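Local coordinates for protein adhesin A (Fusobacterium nucleatum, PDB 3ETZ) that is a cell-surface adhesin, a long antiparallel helical hairpin that probably mediates bacterial attachment to host cells and oligomerises through a leucine chain, at residues A38-L43 against A96-F101; Q48-L53 against K86-M91. The protein carries 1 engineered substitution. One frame throughout, in Å; residues are numbered along the deposited sequence.

Contact 1: residues A38-L43 against A96-F101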
loop_
_atom_site.group_PDB
_atom_site.type_symbol
_atom_site.label_atom_id
_atom_site.label_comp_id
_atom_site.label_asym_id
_atom_site.label_seq_id
_atom_site.Cartn_x
_atom_site.Cartn_y
_atom_site.Cartn_z
ATOM N N ALA A 38 -8.078 -0.078 0.432
ATOM C CA ALA A 38 -7.623 1.300 0.617
ATOM C C ALA A 38 -6.337 1.559 -0.160
ATOM O O ALA A 38 -6.182 2.590 -0.818
ATOM C CB ALA A 38 -7.377 1.598 2.125
ATOM N N ALA A 39 -5.379 0.657 -0.027
ATOM C CA ALA A 39 -4.118 0.802 -0.728
ATOM C C ALA A 39 -4.370 0.908 -2.251
ATOM O O ALA A 39 -3.680 1.646 -2.956
ATOM C CB ALA A 39 -3.207 -0.414 -0.429
ATOM N N ARG A 40 -5.333 0.144 -2.761
ATOM C CA ARG A 40 -5.641 0.215 -4.190
ATOM C C ARG A 40 -6.042 1.617 -4.606
ATOM O O ARG A 40 -5.556 2.114 -5.621
ATOM C CB ARG A 40 -6.780 -0.739 -4.572
ATOM C CG ARG A 40 -6.378 -2.183 -4.679
ATOM C CD ARG A 40 -7.618 -3.009 -5.053
ATOM N NE ARG A 40 -7.393 -4.443 -4.927
ATOM C CZ ARG A 40 -6.693 -5.167 -5.793
ATOM N NH1 ARG A 40 -6.138 -4.593 -6.853
ATOM N NH2 ARG A 40 -6.560 -6.473 -5.618
ATOM N N GLN A 41 -6.930 2.234 -3.827
ATOM C CA GLN A 41 -7.428 3.581 -4.091
ATOM C C GLN A 41 -6.280 4.613 -4.022
ATOM O O GLN A 41 -6.126 5.453 -4.917
ATOM C CB GLN A 41 -8.512 3.900 -3.060
ATOM C CG GLN A 41 -9.483 5.003 -3.420
ATOM C CD GLN A 41 -10.660 5.062 -2.444
ATOM O OE1 GLN A 41 -11.294 4.043 -2.155
ATOM N NE2 GLN A 41 -10.956 6.256 -1.942
ATOM N N ALA A 42 -5.484 4.544 -2.952
ATOM C CA ALA A 42 -4.365 5.450 -2.756
ATOM C C ALA A 42 -3.310 5.230 -3.850
ATOM O O ALA A 42 -2.722 6.169 -4.349
ATOM C CB ALA A 42 -3.746 5.222 -1.371
ATOM N N LEU A 43 -3.055 3.977 -4.201
ATOM C CA LEU A 43 -2.077 3.696 -5.243
ATOM C C LEU A 43 -2.500 4.336 -6.579
ATOM O O LEU A 43 -1.688 4.962 -7.259
ATOM C CB LEU A 43 -1.913 2.190 -5.430
ATOM C CG LEU A 43 -1.025 1.783 -6.614
ATOM C CD1 LEU A 43 0.382 2.393 -6.421
ATOM C CD2 LEU A 43 -0.954 0.263 -6.714
ATOM N N ALA A 96 2.874 -3.757 -2.377
ATOM C CA ALA A 96 3.237 -4.899 -1.516
ATOM C C ALA A 96 2.048 -5.326 -0.641
ATOM O O ALA A 96 1.868 -6.521 -0.380
ATOM C CB ALA A 96 4.461 -4.555 -0.618
ATOM N N VAL A 97 1.246 -4.360 -0.188
ATOM C CA VAL A 97 0.062 -4.654 0.620
ATOM C C VAL A 97 -0.969 -5.377 -0.234
ATOM O O VAL A 97 -1.545 -6.379 0.184
ATOM C CB VAL A 97 -0.599 -3.362 1.181
ATOM C CG1 VAL A 97 -2.007 -3.665 1.712
ATOM C CG2 VAL A 97 0.265 -2.797 2.309
ATOM N N ILE A 98 -1.187 -4.874 -1.441
ATOM C CA ILE A 98 -2.152 -5.467 -2.354
ATOM C C ILE A 98 -1.696 -6.879 -2.752
ATOM O O ILE A 98 -2.486 -7.832 -2.757
ATOM C CB ILE A 98 -2.308 -4.585 -3.619
ATOM C CG1 ILE A 98 -2.859 -3.211 -3.211
ATOM C CG2 ILE A 98 -3.185 -5.285 -4.649
ATOM C CD1 ILE A 98 -2.707 -2.132 -4.289
ATOM N N SER A 99 -0.420 -6.991 -3.083
ATOM C CA SER A 99 0.203 -8.250 -3.471
ATOM C C SER A 99 0.095 -9.299 -2.344
ATOM O O SER A 99 -0.286 -10.453 -2.574
ATOM C CB SER A 99 1.667 -7.992 -3.801
ATOM O OG SER A 99 2.338 -9.205 -4.042
ATOM N N ASP A 100 0.446 -8.907 -1.130
ATOM C CA ASP A 100 0.341 -9.837 -0.028
ATOM C C ASP A 100 -1.095 -10.314 0.158
ATOM O O ASP A 100 -1.318 -11.492 0.415
ATOM C CB ASP A 100 0.857 -9.202 1.255
ATOM C CG ASP A 100 2.348 -8.983 1.218
ATOM O OD1 ASP A 100 3.020 -9.652 0.395
ATOM O OD2 ASP A 100 2.852 -8.158 2.012
ATOM N N PHE A 101 -2.076 -9.424 0.016
ATOM C CA PHE A 101 -3.458 -9.856 0.207
ATOM C C PHE A 101 -3.949 -10.795 -0.901
ATOM O O PHE A 101 -4.780 -11.679 -0.639
ATOM C CB PHE A 101 -4.418 -8.674 0.301
ATOM C CG PHE A 101 -5.848 -9.094 0.496
ATOM C CD1 PHE A 101 -6.274 -9.610 1.718
ATOM C CD2 PHE A 101 -6.750 -9.062 -0.568
ATOM C CE1 PHE A 101 -7.580 -10.095 1.880
ATOM C CE2 PHE A 101 -8.054 -9.544 -0.417
ATOM C CZ PHE A 101 -8.468 -10.064 0.817
#
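With CG1 of Ile98 turned beside its own backbone N (chi1 -63°) and the chain running on extended to CD1, the tip of this side chain is carried across to helix 38-43, where it meets Ala39, Arg40 and Leu43. CD1 lies against the aliphatic root of Arg40, 3.7 Å from Arg40 CG, and touches CD2 of Leu43 at 3.8 Å. Ala39 faces the other helix with nothing but a methyl: its CB sits 4.0 Å from Ile98 CG1 and 4.1 Å from Val97 CG1, bridging two consecutive residues. At this small residue the backbones come nearest, Ala39 CA and Ile98 CA being 6.8 Å apart. Arg40 runs extended across Ile98. Its CG is next to the backbone N, the chain is straight from CG to NE, and the guanidinium is laid with one face on Ile98 CG2, which stands 3.5 Å above the plane and is displaced toward the rim of the group. Its charge is met by a salt bridge from NH2 to Glu102, one turn beyond Ile98, so the same arginine is held by contact along its shaft and by charge at its end. Phe101 packs toward the N-terminal side of 38-43 on helix 5-63, its ring meeting that of Phe29, and also touches Ala36. The segment axes approach to 9.4 Å at 144°, a rather steep local crossing for side-by-side packing of the two antiparallel helices of a helix-loop-helix hairpin, consistent with the predicted coiled coil.

Contact 2: residues Q48-L53 against K86-M91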
loop_
_atom_site.group_PDB
_atom_site.type_symbol
_atom_site.label_atom_id
_atom_site.label_comp_id
_atom_site.label_asym_id
_atom_site.label_seq_id
_atom_site.Cartn_x
_atom_site.Cartn_y
_atom_site.Cartn_z
ATOM N N GLN A 48 -1.239 8.679 -10.723
ATOM C CA GLN A 48 -1.624 9.867 -11.470
ATOM C C GLN A 48 -0.682 11.002 -11.095
ATOM O O GLN A 48 -0.111 11.669 -11.952
ATOM C CB GLN A 48 -3.071 10.247 -11.131
ATOM C CG GLN A 48 -3.625 11.370 -11.970
ATOM C CD GLN A 48 -3.498 11.059 -13.438
ATOM O OE1 GLN A 48 -3.937 9.993 -13.893
ATOM N NE2 GLN A 48 -2.885 11.976 -14.196
ATOM N N VAL A 49 -0.515 11.223 -9.798
ATOM C CA VAL A 49 0.377 12.273 -9.329
ATOM C C VAL A 49 1.816 12.050 -9.784
ATOM O O VAL A 49 2.510 12.989 -10.191
ATOM C CB VAL A 49 0.357 12.355 -7.770
ATOM C CG1 VAL A 49 1.480 13.267 -7.278
ATOM C CG2 VAL A 49 -0.988 12.865 -7.294
ATOM N N TYR A 50 2.279 10.811 -9.684
ATOM C CA TYR A 50 3.653 10.492 -10.065
ATOM C C TYR A 50 3.891 10.789 -11.548
ATOM O O TYR A 50 4.924 11.348 -11.916
ATOM C CB TYR A 50 3.943 9.018 -9.793
ATOM C CG TYR A 50 5.353 8.568 -10.142
ATOM C CD1 TYR A 50 5.649 7.996 -11.385
ATOM C CD2 TYR A 50 6.387 8.696 -9.214
ATOM C CE1 TYR A 50 6.945 7.559 -11.689
ATOM C CE2 TYR A 50 7.697 8.261 -9.498
ATOM C CZ TYR A 50 7.961 7.688 -10.738
ATOM O OH TYR A 50 9.202 7.197 -11.017
ATOM N N ASN A 51 2.945 10.400 -12.388
ATOM C CA ASN A 51 3.128 10.614 -13.820
ATOM C C ASN A 51 3.190 12.104 -14.154
ATOM O O ASN A 51 4.101 12.559 -14.867
ATOM C CB ASN A 51 1.998 9.954 -14.609
ATOM C CG ASN A 51 2.042 8.453 -14.542
ATOM O OD1 ASN A 51 3.062 7.855 -14.198
ATOM N ND2 ASN A 51 0.940 7.832 -14.889
ATOM N N GLU A 52 2.234 12.855 -13.618
ATOM C CA GLU A 52 2.167 14.286 -13.864
ATOM C C GLU A 52 3.407 15.006 -13.368
ATOM O O GLU A 52 3.936 15.896 -14.062
ATOM C CB GLU A 52 0.937 14.871 -13.179
ATOM C CG GLU A 52 -0.358 14.527 -13.892
ATOM C CD GLU A 52 -1.587 14.892 -13.078
ATOM O OE1 GLU A 52 -1.460 15.700 -12.130
ATOM O OE2 GLU A 52 -2.678 14.369 -13.391
ATOM N N LEU A 53 3.873 14.629 -12.171
ATOM C CA LEU A 53 5.048 15.259 -11.590
ATOM C C LEU A 53 6.345 14.824 -12.276
ATOM O O LEU A 53 7.299 15.584 -12.365
ATOM C CB LEU A 53 5.084 14.992 -10.074
ATOM C CG LEU A 53 4.653 16.154 -9.140
ATOM C CD1 LEU A 53 3.755 17.174 -9.863
ATOM C CD2 LEU A 53 4.006 15.621 -7.879
ATOM N N LYS A 86 10.609 9.357 -3.118
ATOM C CA LYS A 86 9.830 9.067 -1.921
ATOM C C LYS A 86 8.456 8.548 -2.348
ATOM O O LYS A 86 7.923 7.618 -1.736
ATOM C CB LYS A 86 9.648 10.335 -1.083
ATOM C CG LYS A 86 10.919 10.832 -0.411
ATOM C CD LYS A 86 10.573 12.080 0.401
ATOM C CE LYS A 86 11.766 12.635 1.165
ATOM N NZ LYS A 86 11.361 13.848 1.934
ATOM N N LEU A 87 7.880 9.154 -3.390
ATOM C CA LEU A 87 6.564 8.731 -3.851
ATOM C C LEU A 87 6.624 7.302 -4.426
ATOM O O LEU A 87 5.695 6.502 -4.306
ATOM C CB LEU A 87 6.039 9.740 -4.891
ATOM C CG LEU A 87 4.669 9.444 -5.479
ATOM C CD1 LEU A 87 3.607 9.331 -4.355
ATOM C CD2 LEU A 87 4.322 10.586 -6.454
ATOM N N GLU A 88 7.751 6.975 -5.019
ATOM C CA GLU A 88 7.957 5.654 -5.602
ATOM C C GLU A 88 8.014 4.592 -4.481
ATOM O O GLU A 88 7.507 3.477 -4.624
ATOM C CB GLU A 88 9.261 5.677 -6.401
ATOM C CG GLU A 88 9.591 4.424 -7.139
ATOM C CD GLU A 88 10.611 4.675 -8.249
ATOM O OE1 GLU A 88 11.492 5.564 -8.037
ATOM O OE2 GLU A 88 10.540 3.978 -9.308
ATOM N N ALA A 89 8.648 4.937 -3.366
ATOM C CA ALA A 89 8.712 4.010 -2.247
ATOM C C ALA A 89 7.314 3.847 -1.648
ATOM O O ALA A 89 6.930 2.732 -1.283
ATOM C CB ALA A 89 9.735 4.505 -1.180
ATOM N N GLU A 90 6.545 4.930 -1.551
ATOM C CA GLU A 90 5.175 4.810 -1.017
ATOM C C GLU A 90 4.366 3.847 -1.921
ATOM O O GLU A 90 3.687 2.928 -1.437
ATOM C CB GLU A 90 4.485 6.190 -1.001
ATOM C CG GLU A 90 3.013 6.192 -0.548
ATOM C CD GLU A 90 2.443 7.599 -0.400
ATOM O OE1 GLU A 90 3.207 8.506 -0.036
ATOM O OE2 GLU A 90 1.240 7.803 -0.630
ATOM N N MET A 91 4.435 4.048 -3.243
ATOM C CA MET A 91 3.682 3.178 -4.161
ATOM C C MET A 91 4.132 1.723 -4.115
ATOM O O MET A 91 3.324 0.809 -4.238
ATOM C CB MET A 91 3.770 3.726 -5.599
ATOM C CG MET A 91 3.057 5.073 -5.750
ATOM S SD MET A 91 3.186 5.700 -7.453
ATOM C CE MET A 91 2.557 4.546 -8.264
#
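The Tyr50 ring takes Leu87 at its edge: methyl CD2 lies near the ring plane, 3.9 Å from Tyr50 CD2, and the same methyl reaches down to Tyr50 CB at 3.7 Å. Met91 SD approaches obliquely, 5.2 Å from the ring centroid and 39° off the normal, a Met-aromatic contact; the sulfur also touches Tyr50 CB at 4.1 Å. On the tyrosine's own helix, Asn51 OD1 lies at the ring edge too. The hydroxyl end comes near the Glu88 carboxylate, which is turned 51° from the ring, the two side chains crossing at a slant; Tyr50 OH and Glu88 OE2 are 3.9 Å apart, near each other but not hydrogen-bonded. Tyr50 reaches that far because its CG stands opposite the backbone N, which sends the ring across, over helix 86-91, so that its OH end comes near Glu88. Leu87 is the counterpart, its CD2 set against the backbone at Tyr50 CA and, at 4.0 Å, against CG1 of Val49, whose side chain it crosses at about a right angle. One leucine methyl thus fits between two neighbouring residues of helix 48-53. Met91 bends at chi3 and also packs on Asn46 and Glu47, while Tyr50 extends the contact to Leu84. Apolar residues one turn apart, Leu87 and Met91, facing a tyrosine across axes inclined at 155° pack in the interface of an antiparallel helical hairpin, consistent with the coiled coil expected for FadA.

Contacts 1 and 2 join the same two long helices, 5-63 and 70-108, with centres about 15 Å apart. Along the chain the order is 38-43, 48-53, 86-91, 96-101: both segments of contact 2 fall between those of contact 1 in sequence, and contact 2 lies nearer the turn between the helices. The two are not isolated: Leu43 CD1 of contact 1 meets Met91 CE of contact 2 at 3.6 Å, so the two packing regions adjoin. The centre of contact 1 is about 4 Å from that of the chain, and that of contact 2 about 13 Å. Together they zip up successive levels of a slender hairpin, consistent with the predicted coiled coil and an elongated adhesin.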